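Local coordinates for protein N-acetyl-beta-D glucosaminidase (Rhizomucor miehei CAU432, PDB 4ZM6) that joins a glycoside hydrolase family 3 beta-N-acetylglucosaminidase, which probably cleaves beta-N-acetylhexosaminides, to a glucosamine N-acetyltransferase region that binds acetyl coenzyme A, at residues A555-I560 and L613-V618; R655-V660 and L782-D787. All coordinates share one frame; numbering follows the deposited sequence.

Contact 1: residues A555-I560 and L613-V618; sequences AMWDDI and LMLLMV. With ACO (acetyl coenzyme *a), chain C.
Met-617 meets the helix carrying Met-556, Trp-557 and Ile-560 through a chain that leaves its backbone with CG between N and the carbonyl carbon (chi1 78°) and bends again at its last torsion. The double turn lays CE of Met-617 against the helix backbone, 3.4 Å from CA of Trp-557, with O of Met-556 and CD1 of Ile-560 next, each at 3.6 Å. Met-556, extended until it kinks at its own thioether, runs alongside but the other way, its SD 3.7 Å from CG of Met-617. Farther back along the strand, Leu-615 brings CD2 to the indole rim of Trp-557 in the ring plane, 3.7 Å from CZ3. The helix lies nearly perpendicular to the strand (79°), and all three helical residues meet at Met-617.

The strand also grips the cofactor through its backbone. Leu-616 N donates to the acetyl oxygen O of the coenzyme at 3.0 Å in a bent bond, and Val-618 N to its amide oxygen O9P at 2.8 Å, nearly straight at 164°; a weak bond runs from N4P to Leu-616 O. CG2 of Ile-560 packs on C7P of the pantetheine arm. A classic beta bulge, Met-614 and Leu-615 facing Ala-599, precedes these donors, as in GNAT folds generally. Apolar packing thus anchors the strand to the helix, while the Leu-616 N-H, despite its bent approach, may polarise the thioester carbonyl.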
ATOM      1  N   ALA A 555     -27.304 -11.040   6.054  1.00 47.43           N
ATOM      2  CA  ALA A 555     -28.560 -10.727   5.363  1.00 48.00           C
ATOM      3  C   ALA A 555     -28.472 -11.013   3.868  1.00 47.16           C
ATOM      4  O   ALA A 555     -29.418 -11.510   3.269  1.00 46.40           O
ATOM      5  CB  ALA A 555     -28.942  -9.276   5.591  1.00 48.75           C
ATOM      6  N   MET A 556     -27.326 -10.707   3.273  1.00 47.97           N
ATOM      7  CA  MET A 556     -27.115 -10.974   1.859  1.00 48.79           C
ATOM      8  C   MET A 556     -27.177 -12.478   1.577  1.00 48.98           C
ATOM      9  O   MET A 556     -27.713 -12.892   0.546  1.00 49.25           O
ATOM     10  CB  MET A 556     -25.774 -10.390   1.395  1.00 49.27           C
ATOM     11  CG  MET A 556     -25.660 -10.206  -0.110  1.00 49.30           C
ATOM     12  SD  MET A 556     -23.996  -9.727  -0.618  1.00 51.24           S
ATOM     13  CE  MET A 556     -23.956  -8.027  -0.073  1.00 49.95           C
ATOM     14  N   TRP A 557     -26.637 -13.288   2.489  1.00 48.09           N
ATOM     15  CA  TRP A 557     -26.644 -14.739   2.309  1.00 47.46           C
ATOM     16  C   TRP A 557     -28.051 -15.290   2.316  1.00 48.14           C
ATOM     17  O   TRP A 557     -28.392 -16.136   1.491  1.00 48.04           O
ATOM     18  CB  TRP A 557     -25.815 -15.458   3.378  1.00 47.35           C
ATOM     19  CG  TRP A 557     -25.895 -16.951   3.244  1.00 46.07           C
ATOM     20  CD1 TRP A 557     -26.949 -17.748   3.593  1.00 46.67           C
ATOM     21  CD2 TRP A 557     -24.897 -17.823   2.703  1.00 44.95           C
ATOM     22  NE1 TRP A 557     -26.668 -19.062   3.302  1.00 47.01           N
ATOM     23  CE2 TRP A 557     -25.414 -19.136   2.758  1.00 44.85           C
ATOM     24  CE3 TRP A 557     -23.615 -17.623   2.180  1.00 44.28           C
ATOM     25  CZ2 TRP A 557     -24.696 -20.242   2.310  1.00 43.65           C
ATOM     26  CZ3 TRP A 557     -22.897 -18.729   1.739  1.00 44.24           C
ATOM     27  CH2 TRP A 557     -23.442 -20.021   1.808  1.00 43.83           C
ATOM     28  N   ASP A 558     -28.859 -14.836   3.263  1.00 50.13           N
ATOM     29  CA  ASP A 558     -30.220 -15.339   3.376  1.00 53.05           C
ATOM     30  C   ASP A 558     -31.011 -14.911   2.156  1.00 54.11           C
ATOM     31  O   ASP A 558     -31.802 -15.678   1.615  1.00 54.09           O
ATOM     32  CB  ASP A 558     -30.895 -14.826   4.648  1.00 53.57           C
ATOM     33  CG  ASP A 558     -32.212 -15.520   4.922  1.00 54.05           C
ATOM     34  OD1 ASP A 558     -32.219 -16.766   5.023  1.00 54.17           O
ATOM     35  OD2 ASP A 558     -33.241 -14.821   5.027  1.00 55.28           O
ATOM     36  N   ASP A 559     -30.769 -13.681   1.718  1.00 56.80           N
ATOM     37  CA  ASP A 559     -31.431 -13.126   0.547  1.00 58.32           C
ATOM     38  C   ASP A 559     -31.163 -13.956  -0.719  1.00 55.49           C
ATOM     39  O   ASP A 559     -32.067 -14.155  -1.526  1.00 56.58           O
ATOM     40  CB  ASP A 559     -30.979 -11.675   0.348  1.00 61.81           C
ATOM     41  CG  ASP A 559     -31.823 -10.928  -0.657  1.00 67.21           C
ATOM     42  OD1 ASP A 559     -32.954 -11.374  -0.952  1.00 69.07           O
ATOM     43  OD2 ASP A 559     -31.351  -9.880  -1.152  1.00 74.67           O
ATOM     44  N   ILE A 560     -29.933 -14.448  -0.868  1.00 51.96           N
ATOM     45  CA  ILE A 560     -29.490 -15.160  -2.076  1.00 50.73           C
ATOM     46  C   ILE A 560     -29.601 -16.680  -1.963  1.00 51.13           C
ATOM     47  O   ILE A 560     -30.040 -17.334  -2.905  1.00 50.78           O
ATOM     48  CB  ILE A 560     -28.024 -14.799  -2.406  1.00 49.75           C
ATOM     49  CG1 ILE A 560     -27.950 -13.339  -2.846  1.00 51.16           C
ATOM     50  CG2 ILE A 560     -27.448 -15.720  -3.477  1.00 47.80           C
ATOM     51  CD1 ILE A 560     -26.546 -12.798  -2.970  1.00 51.69           C
ATOM     52  N   LEU A 613     -11.249 -19.353  -3.939  1.00 46.99           N
ATOM     53  CA  LEU A 613     -12.330 -18.381  -3.980  1.00 47.49           C
ATOM     54  C   LEU A 613     -13.502 -19.019  -3.253  1.00 47.72           C
ATOM     55  O   LEU A 613     -14.271 -19.782  -3.835  1.00 47.57           O
ATOM     56  CB  LEU A 613     -12.680 -18.010  -5.424  1.00 48.53           C
ATOM     57  CG  LEU A 613     -13.414 -16.680  -5.651  1.00 49.46           C
ATOM     58  CD1 LEU A 613     -13.497 -16.347  -7.130  1.00 51.18           C
ATOM     59  CD2 LEU A 613     -14.810 -16.711  -5.075  1.00 51.13           C
ATOM     60  N   MET A 614     -13.616 -18.706  -1.967  1.00 48.62           N
ATOM     61  CA  MET A 614     -14.545 -19.399  -1.079  1.00 49.39           C
ATOM     62  C   MET A 614     -15.987 -19.066  -1.427  1.00 47.60           C
ATOM     63  O   MET A 614     -16.862 -19.928  -1.391  1.00 48.02           O
ATOM     64  CB  MET A 614     -14.277 -19.022   0.385  1.00 50.57           C
ATOM     65  CG  MET A 614     -12.892 -19.392   0.902  1.00 50.82           C
ATOM     66  SD  MET A 614     -12.545 -18.656   2.518  1.00 51.33           S
ATOM     67  CE  MET A 614     -13.659 -19.602   3.551  1.00 52.97           C
ATOM     68  N   LEU A 615     -16.233 -17.806  -1.747  1.00 47.08           N
ATOM     69  CA  LEU A 615     -17.586 -17.355  -2.024  1.00 46.80           C
ATOM     70  C   LEU A 615     -17.546 -16.055  -2.816  1.00 47.86           C
ATOM     71  O   LEU A 615     -16.645 -15.231  -2.624  1.00 47.43           O
ATOM     72  CB  LEU A 615     -18.350 -17.155  -0.716  1.00 45.49           C
ATOM     73  CG  LEU A 615     -19.841 -16.840  -0.819  1.00 45.96           C
ATOM     74  CD1 LEU A 615     -20.626 -18.074  -1.222  1.00 47.25           C
ATOM     75  CD2 LEU A 615     -20.356 -16.299   0.503  1.00 46.88           C
ATOM     76  N   LEU A 616     -18.510 -15.905  -3.720  1.00 48.44           N
ATOM     77  CA  LEU A 616     -18.734 -14.665  -4.448  1.00 47.88           C
ATOM     78  C   LEU A 616     -20.235 -14.521  -4.555  1.00 47.38           C
ATOM     79  O   LEU A 616     -20.904 -15.435  -5.022  1.00 46.97           O
ATOM     80  CB  LEU A 616     -18.123 -14.749  -5.846  1.00 49.39           C
ATOM     81  CG  LEU A 616     -17.641 -13.475  -6.557  1.00 50.72           C
ATOM     82  CD1 LEU A 616     -17.817 -13.625  -8.067  1.00 50.72           C
ATOM     83  CD2 LEU A 616     -18.337 -12.210  -6.075  1.00 51.37           C
ATOM     84  N   MET A 617     -20.772 -13.392  -4.107  1.00 49.90           N
ATOM     85  CA  MET A 617     -22.221 -13.180  -4.120  1.00 51.16           C
ATOM     86  C   MET A 617     -22.543 -11.694  -4.166  1.00 51.30           C
ATOM     87  O   MET A 617     -21.842 -10.891  -3.548  1.00 51.09           O
ATOM     88  CB  MET A 617     -22.859 -13.810  -2.876  1.00 52.13           C
ATOM     89  CG  MET A 617     -22.685 -12.990  -1.600  1.00 54.42           C
ATOM     90  SD  MET A 617     -23.058 -13.815  -0.036  1.00 54.49           S
ATOM     91  CE  MET A 617     -24.652 -14.526  -0.398  1.00 54.54           C
ATOM     92  N   VAL A 618     -23.591 -11.331  -4.909  1.00 52.84           N
ATOM     93  CA  VAL A 618     -24.100  -9.953  -4.909  1.00 53.07           C
ATOM     94  C   VAL A 618     -25.633  -9.957  -4.856  1.00 51.72           C
ATOM     95  O   VAL A 618     -26.281 -10.857  -5.394  1.00 48.59           O
ATOM     96  CB  VAL A 618     -23.560  -9.097  -6.102  1.00 55.29           C
ATOM     97  CG1 VAL A 618     -22.381  -9.772  -6.795  1.00 55.66           C
ATOM     98  CG2 VAL A 618     -24.637  -8.791  -7.130  1.00 54.88           C
TER
HETATM   99  N1A ACO C 901     -24.994  -3.565 -18.873  0.80 59.84           N
HETATM  100  C2A ACO C 901     -25.406  -4.684 -19.514  0.80 59.53           C
HETATM  101  N3A ACO C 901     -25.029  -5.928 -19.144  0.80 60.18           N
HETATM  102  C4A ACO C 901     -24.208  -6.131 -18.080  0.80 60.39           C
HETATM  103  C5A ACO C 901     -23.716  -4.952 -17.342  0.80 59.34           C
HETATM  104  C6A ACO C 901     -24.165  -3.617 -17.800  0.80 59.59           C
HETATM  105  N6A ACO C 901     -23.752  -2.497 -17.158  0.80 58.58           N
HETATM  106  N7A ACO C 901     -22.926  -5.410 -16.365  0.80 59.05           N
HETATM  107  C8A ACO C 901     -22.902  -6.765 -16.460  0.80 61.28           C
HETATM  108  N9A ACO C 901     -23.660  -7.198 -17.487  0.80 61.07           N
HETATM  109  C1B ACO C 901     -23.859  -8.624 -17.867  0.80 62.21           C
HETATM  110  C2B ACO C 901     -22.884  -9.075 -18.952  0.80 63.83           C
HETATM  111  O2B ACO C 901     -23.583  -9.798 -19.974  0.80 66.40           O
HETATM  112  C3B ACO C 901     -21.839  -9.930 -18.249  0.80 63.77           C
HETATM  113  O3B ACO C 901     -21.365 -11.049 -19.023  0.80 67.23           O
HETATM  114  P3B ACO C 901     -22.155 -12.428 -19.356  0.80 68.97           P
HETATM  115  O7A ACO C 901     -21.881 -13.333 -18.173  0.80 67.93           O
HETATM  116  O8A ACO C 901     -23.599 -12.039 -19.571  0.80 63.26           O
HETATM  117  O9A ACO C 901     -21.475 -12.891 -20.614  0.80 67.29           O
HETATM  118  C4B ACO C 901     -22.501 -10.326 -16.931  0.80 60.63           C
HETATM  119  O4B ACO C 901     -23.628  -9.459 -16.726  0.80 60.51           O
HETATM  120  C5B ACO C 901     -21.522 -10.233 -15.768  0.80 56.48           C
HETATM  121  O5B ACO C 901     -22.272  -9.983 -14.588  0.80 49.89           O
HETATM  122  P1A ACO C 901     -21.735  -9.030 -13.419  0.80 44.53           P
HETATM  123  O1A ACO C 901     -22.735  -7.908 -13.263  0.80 43.14           O
HETATM  124  O2A ACO C 901     -20.273  -8.710 -13.579  0.80 40.38           O
HETATM  125  O3A ACO C 901     -21.891 -10.119 -12.252  0.80 41.16           O
HETATM  126  P2A ACO C 901     -23.037  -9.989 -11.146  0.80 38.98           P
HETATM  127  O4A ACO C 901     -22.854  -8.663 -10.446  0.80 39.63           O
HETATM  128  O5A ACO C 901     -24.369 -10.309 -11.763  0.80 38.66           O
HETATM  129  O6A ACO C 901     -22.617 -11.193 -10.174  0.80 39.62           O
HETATM  130  CBP ACO C 901     -22.823 -13.542  -9.615  0.80 39.55           C
HETATM  131  CCP ACO C 901     -22.488 -12.518 -10.687  0.80 39.55           C
HETATM  132  CDP ACO C 901     -21.840 -13.419  -8.460  0.80 39.95           C
HETATM  133  CEP ACO C 901     -22.695 -14.931 -10.222  0.80 40.03           C
HETATM  134  CAP ACO C 901     -24.256 -13.260  -9.159  0.80 39.85           C
HETATM  135  OAP ACO C 901     -25.170 -13.741 -10.139  0.80 39.54           O
HETATM  136  C9P ACO C 901     -24.590 -13.855  -7.821  0.80 41.38           C
HETATM  137  O9P ACO C 901     -24.484 -13.157  -6.821  0.80 44.57           O
HETATM  138  N8P ACO C 901     -25.012 -15.117  -7.769  0.80 41.08           N
HETATM  139  C7P ACO C 901     -25.396 -15.712  -6.504  0.80 39.71           C
HETATM  140  C6P ACO C 901     -25.530 -17.224  -6.574  0.80 38.56           C
HETATM  141  C5P ACO C 901     -24.229 -17.986  -6.752  0.80 37.60           C
HETATM  142  O5P ACO C 901     -24.333 -19.076  -7.289  0.80 40.13           O
HETATM  143  N4P ACO C 901     -23.051 -17.517  -6.310  0.80 35.28           N
HETATM  144  C3P ACO C 901     -21.813 -18.295  -6.417  0.80 34.77           C
HETATM  145  C2P ACO C 901     -21.537 -19.158  -5.181  0.80 35.05           C
HETATM  146  S1P ACO C 901     -20.387 -20.477  -5.492  0.80 35.52           S
HETATM  147  C   ACO C 901     -18.896 -19.825  -5.167  0.80 35.90           C
HETATM  148  O   ACO C 901     -18.783 -18.645  -4.887  0.80 36.26           O
HETATM  149  CH3 ACO C 901     -17.713 -20.736  -5.241  0.80 36.14           C

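Contact 2: residues R655-V660 and L782-D787; sequences RFFPGV and LIWTDD
Ring contacts come first: the side chains of Phe-657 and Trp-784 run at about a right angle to each other, yet their ring planes are nearly parallel and displaced, CE1 of Phe-657 lying 4.0 Å from CZ2 of Trp-784. Trp-784 reaches across because its CG points away from its own carbonyl carbon, beside the backbone N (chi1 -53°), which sends the six-membered end of the indole toward the loop 655-660.

In aliphatic packing, each loop first packs on itself: CB of Phe-656 sits 4.1 Å above the Phe-657 ring plane, away from the ring centre, and CG1 of Ile-783 covers the middle of the Trp-784 ring, 3.7 Å above it. Between the loops, CD1 of Ile-783 comes within 4.4 Å of CD1 of Phe-656.

Backbone carbonyls add van der Waals contacts. O of Phe-656 meets the Trp-784 rim close to the ring plane, 3.3 Å from CZ2, where any electrostatic benefit is probably slight; O of Arg-655 packs against CD1 of Ile-783. The Arg-655 guanidinium turns elsewhere, hydrogen-bonding Thr-652 and forming a salt bridge with Asp-834.

An inverse gamma turn is centred on Trp-784, whose ring also meets those of Trp-565, Tyr-832 and Trp-850. The two loops close on a buried aromatic cluster, an interface between the two acetyltransferase-like regions, probably tandem domains; Phe-657, on the first, also touches the cofactor.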
ATOM      1  N   ARG A 655     -15.113 -23.874   4.614  1.00 46.09           N
ATOM      2  CA  ARG A 655     -15.842 -23.967   3.357  1.00 45.96           C
ATOM      3  C   ARG A 655     -17.333 -23.722   3.476  1.00 45.84           C
ATOM      4  O   ARG A 655     -17.978 -24.245   4.375  1.00 45.33           O
ATOM      5  CB  ARG A 655     -15.624 -25.366   2.777  1.00 46.05           C
ATOM      6  CG  ARG A 655     -16.593 -25.770   1.678  1.00 46.55           C
ATOM      7  CD  ARG A 655     -16.812 -27.271   1.624  1.00 46.93           C
ATOM      8  NE  ARG A 655     -15.585 -28.024   1.864  1.00 47.07           N
ATOM      9  CZ  ARG A 655     -15.538 -29.348   1.963  1.00 47.74           C
ATOM     10  NH1 ARG A 655     -16.642 -30.080   1.813  1.00 48.20           N
ATOM     11  NH2 ARG A 655     -14.377 -29.943   2.198  1.00 47.10           N
ATOM     12  N   PHE A 656     -17.869 -22.939   2.539  1.00 47.98           N
ATOM     13  CA  PHE A 656     -19.308 -22.913   2.273  1.00 49.01           C
ATOM     14  C   PHE A 656     -19.653 -23.984   1.241  1.00 48.81           C
ATOM     15  O   PHE A 656     -20.562 -24.781   1.446  1.00 48.89           O
ATOM     16  CB  PHE A 656     -19.738 -21.562   1.722  1.00 49.79           C
ATOM     17  CG  PHE A 656     -19.462 -20.407   2.639  1.00 50.33           C
ATOM     18  CD1 PHE A 656     -20.260 -20.182   3.748  1.00 50.67           C
ATOM     19  CD2 PHE A 656     -18.428 -19.524   2.369  1.00 49.99           C
ATOM     20  CE1 PHE A 656     -20.020 -19.104   4.582  1.00 52.15           C
ATOM     21  CE2 PHE A 656     -18.184 -18.443   3.196  1.00 50.63           C
ATOM     22  CZ  PHE A 656     -18.980 -18.232   4.307  1.00 51.63           C
ATOM     23  N   PHE A 657     -18.917 -23.981   0.128  1.00 49.24           N
ATOM     24  CA  PHE A 657     -19.100 -24.942  -0.963  1.00 46.24           C
ATOM     25  C   PHE A 657     -17.737 -25.433  -1.473  1.00 46.16           C
ATOM     26  O   PHE A 657     -16.764 -24.675  -1.467  1.00 45.15           O
ATOM     27  CB  PHE A 657     -19.857 -24.295  -2.125  1.00 45.26           C
ATOM     28  CG  PHE A 657     -21.152 -23.626  -1.731  1.00 44.87           C
ATOM     29  CD1 PHE A 657     -22.166 -24.345  -1.108  1.00 45.56           C
ATOM     30  CD2 PHE A 657     -21.375 -22.283  -2.019  1.00 43.84           C
ATOM     31  CE1 PHE A 657     -23.361 -23.729  -0.757  1.00 44.92           C
ATOM     32  CE2 PHE A 657     -22.569 -21.664  -1.672  1.00 43.28           C
ATOM     33  CZ  PHE A 657     -23.565 -22.388  -1.043  1.00 43.66           C
ATOM     34  N   PRO A 658     -17.656 -26.709  -1.903  1.00 46.60           N
ATOM     35  CA  PRO A 658     -16.424 -27.258  -2.473  1.00 46.96           C
ATOM     36  C   PRO A 658     -16.258 -26.907  -3.948  1.00 48.15           C
ATOM     37  O   PRO A 658     -15.151 -26.953  -4.474  1.00 49.57           O
ATOM     38  CB  PRO A 658     -16.627 -28.760  -2.329  1.00 45.93           C
ATOM     39  CG  PRO A 658     -18.096 -28.930  -2.501  1.00 45.63           C
ATOM     40  CD  PRO A 658     -18.724 -27.726  -1.855  1.00 46.07           C
ATOM     41  N   GLY A 659     -17.370 -26.596  -4.604  1.00 49.00           N
ATOM     42  CA  GLY A 659     -17.378 -26.139  -5.982  1.00 49.66           C
ATOM     43  C   GLY A 659     -18.598 -25.261  -6.129  1.00 49.15           C
ATOM     44  O   GLY A 659     -18.989 -24.592  -5.174  1.00 47.35           O
ATOM     45  N   VAL A 660     -19.214 -25.265  -7.308  1.00 48.69           N
ATOM     46  CA  VAL A 660     -20.383 -24.432  -7.533  1.00 51.02           C
ATOM     47  C   VAL A 660     -21.637 -25.296  -7.484  1.00 51.86           C
ATOM     48  O   VAL A 660     -21.761 -26.253  -8.244  1.00 53.03           O
ATOM     49  CB  VAL A 660     -20.312 -23.692  -8.883  1.00 51.90           C
ATOM     50  CG1 VAL A 660     -21.511 -22.761  -9.041  1.00 51.75           C
ATOM     51  CG2 VAL A 660     -19.006 -22.914  -8.996  1.00 51.62           C
ATOM     52  N   LEU A 782     -19.529 -29.528   9.516  1.00 41.43           N
ATOM     53  CA  LEU A 782     -20.950 -29.432   9.265  1.00 42.21           C
ATOM     54  C   LEU A 782     -21.446 -28.083   9.746  1.00 43.02           C
ATOM     55  O   LEU A 782     -21.401 -27.789  10.936  1.00 45.70           O
ATOM     56  CB  LEU A 782     -21.694 -30.567   9.974  1.00 41.98           C
ATOM     57  CG  LEU A 782     -23.223 -30.571   9.907  1.00 42.52           C
ATOM     58  CD1 LEU A 782     -23.719 -30.741   8.476  1.00 43.17           C
ATOM     59  CD2 LEU A 782     -23.782 -31.673  10.793  1.00 42.17           C
ATOM     60  N   ILE A 783     -21.894 -27.258   8.806  1.00 44.45           N
ATOM     61  CA  ILE A 783     -22.473 -25.954   9.127  1.00 44.43           C
ATOM     62  C   ILE A 783     -23.971 -25.911   8.813  1.00 45.18           C
ATOM     63  O   ILE A 783     -24.652 -24.939   9.150  1.00 45.84           O
ATOM     64  CB  ILE A 783     -21.747 -24.808   8.382  1.00 43.91           C
ATOM     65  CG1 ILE A 783     -21.918 -24.930   6.859  1.00 45.67           C
ATOM     66  CG2 ILE A 783     -20.269 -24.800   8.735  1.00 42.94           C
ATOM     67  CD1 ILE A 783     -21.416 -23.730   6.081  1.00 45.68           C
ATOM     68  N   TRP A 784     -24.488 -26.965   8.190  1.00 44.61           N
ATOM     69  CA  TRP A 784     -25.857 -26.964   7.692  1.00 46.48           C
ATOM     70  C   TRP A 784     -26.812 -27.514   8.749  1.00 48.28           C
ATOM     71  O   TRP A 784     -27.572 -28.449   8.487  1.00 49.17           O
ATOM     72  CB  TRP A 784     -25.947 -27.792   6.402  1.00 45.51           C
ATOM     73  CG  TRP A 784     -24.962 -27.377   5.352  1.00 43.70           C
ATOM     74  CD1 TRP A 784     -23.976 -28.145   4.796  1.00 42.63           C
ATOM     75  CD2 TRP A 784     -24.861 -26.092   4.740  1.00 42.61           C
ATOM     76  NE1 TRP A 784     -23.269 -27.415   3.876  1.00 41.48           N
ATOM     77  CE2 TRP A 784     -23.794 -26.150   3.820  1.00 42.35           C
ATOM     78  CE3 TRP A 784     -25.574 -24.895   4.874  1.00 43.24           C
ATOM     79  CZ2 TRP A 784     -23.421 -25.054   3.039  1.00 42.70           C
ATOM     80  CZ3 TRP A 784     -25.199 -23.800   4.092  1.00 42.62           C
ATOM     81  CH2 TRP A 784     -24.131 -23.890   3.191  1.00 41.88           C
ATOM     82  N   THR A 785     -26.789 -26.911   9.934  1.00 49.82           N
ATOM     83  CA  THR A 785     -27.519 -27.436  11.090  1.00 52.35           C
ATOM     84  C   THR A 785     -28.920 -26.845  11.256  1.00 53.54           C
ATOM     85  O   THR A 785     -29.596 -27.128  12.245  1.00 56.43           O
ATOM     86  CB  THR A 785     -26.734 -27.200  12.397  1.00 53.32           C
ATOM     87  OG1 THR A 785     -26.451 -25.801  12.545  1.00 55.44           O
ATOM     88  CG2 THR A 785     -25.429 -27.990  12.395  1.00 52.94           C
ATOM     89  N   ASP A 786     -29.364 -26.044  10.291  1.00 54.86           N
ATOM     90  CA  ASP A 786     -30.710 -25.473  10.320  1.00 56.03           C
ATOM     91  C   ASP A 786     -31.747 -26.595  10.374  1.00 59.55           C
ATOM     92  O   ASP A 786     -31.528 -27.671   9.818  1.00 60.73           O
ATOM     93  CB  ASP A 786     -30.918 -24.595   9.083  1.00 54.23           C
ATOM     94  CG  ASP A 786     -32.257 -23.902   9.072  1.00 53.68           C
ATOM     95  OD1 ASP A 786     -33.249 -24.545   8.668  1.00 54.38           O
ATOM     96  OD2 ASP A 786     -32.313 -22.712   9.447  1.00 53.05           O
ATOM     97  N   ASP A 787     -32.874 -26.342  11.032  1.00 62.60           N
ATOM     98  CA  ASP A 787     -33.923 -27.361  11.186  1.00 66.57           C
ATOM     99  C   ASP A 787     -34.398 -27.950   9.852  1.00 65.78           C
ATOM    100  O   ASP A 787     -34.781 -29.117   9.795  1.00 68.54           O
ATOM    101  CB  ASP A 787     -35.130 -26.798  11.944  1.00 70.63           C
ATOM    102  CG  ASP A 787     -34.792 -26.390  13.364  1.00 75.75           C
ATOM    103  OD1 ASP A 787     -33.608 -26.079  13.637  1.00 81.85           O
ATOM    104  OD2 ASP A 787     -35.714 -26.371  14.209  1.00 78.66           O
TER

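Contacts 1 and 2 show how a cofactor site can be built directly against a domain interface. Their centres are 13 Å apart, and both segments of contact 1 precede those of contact 2. Helix 546-561 and strand 608-618 belong to the first acetyltransferase region; loop 655-660 follows strand 646-649, neighbour of 608-618 in the same sheet. Strand 660-661 then pairs antiparallel with 847-857 in a nine-stranded sheet that also holds 763-771 and 794-802, which flank 782-787, so the two regions share a sheet. Trp-557 is shared by both contacts, packing on Phe-656, Phe-657 and Trp-784, while Leu-615 touches Phe-656. Continuous packing therefore runs from the acetyl coenzyme A strand to the second region.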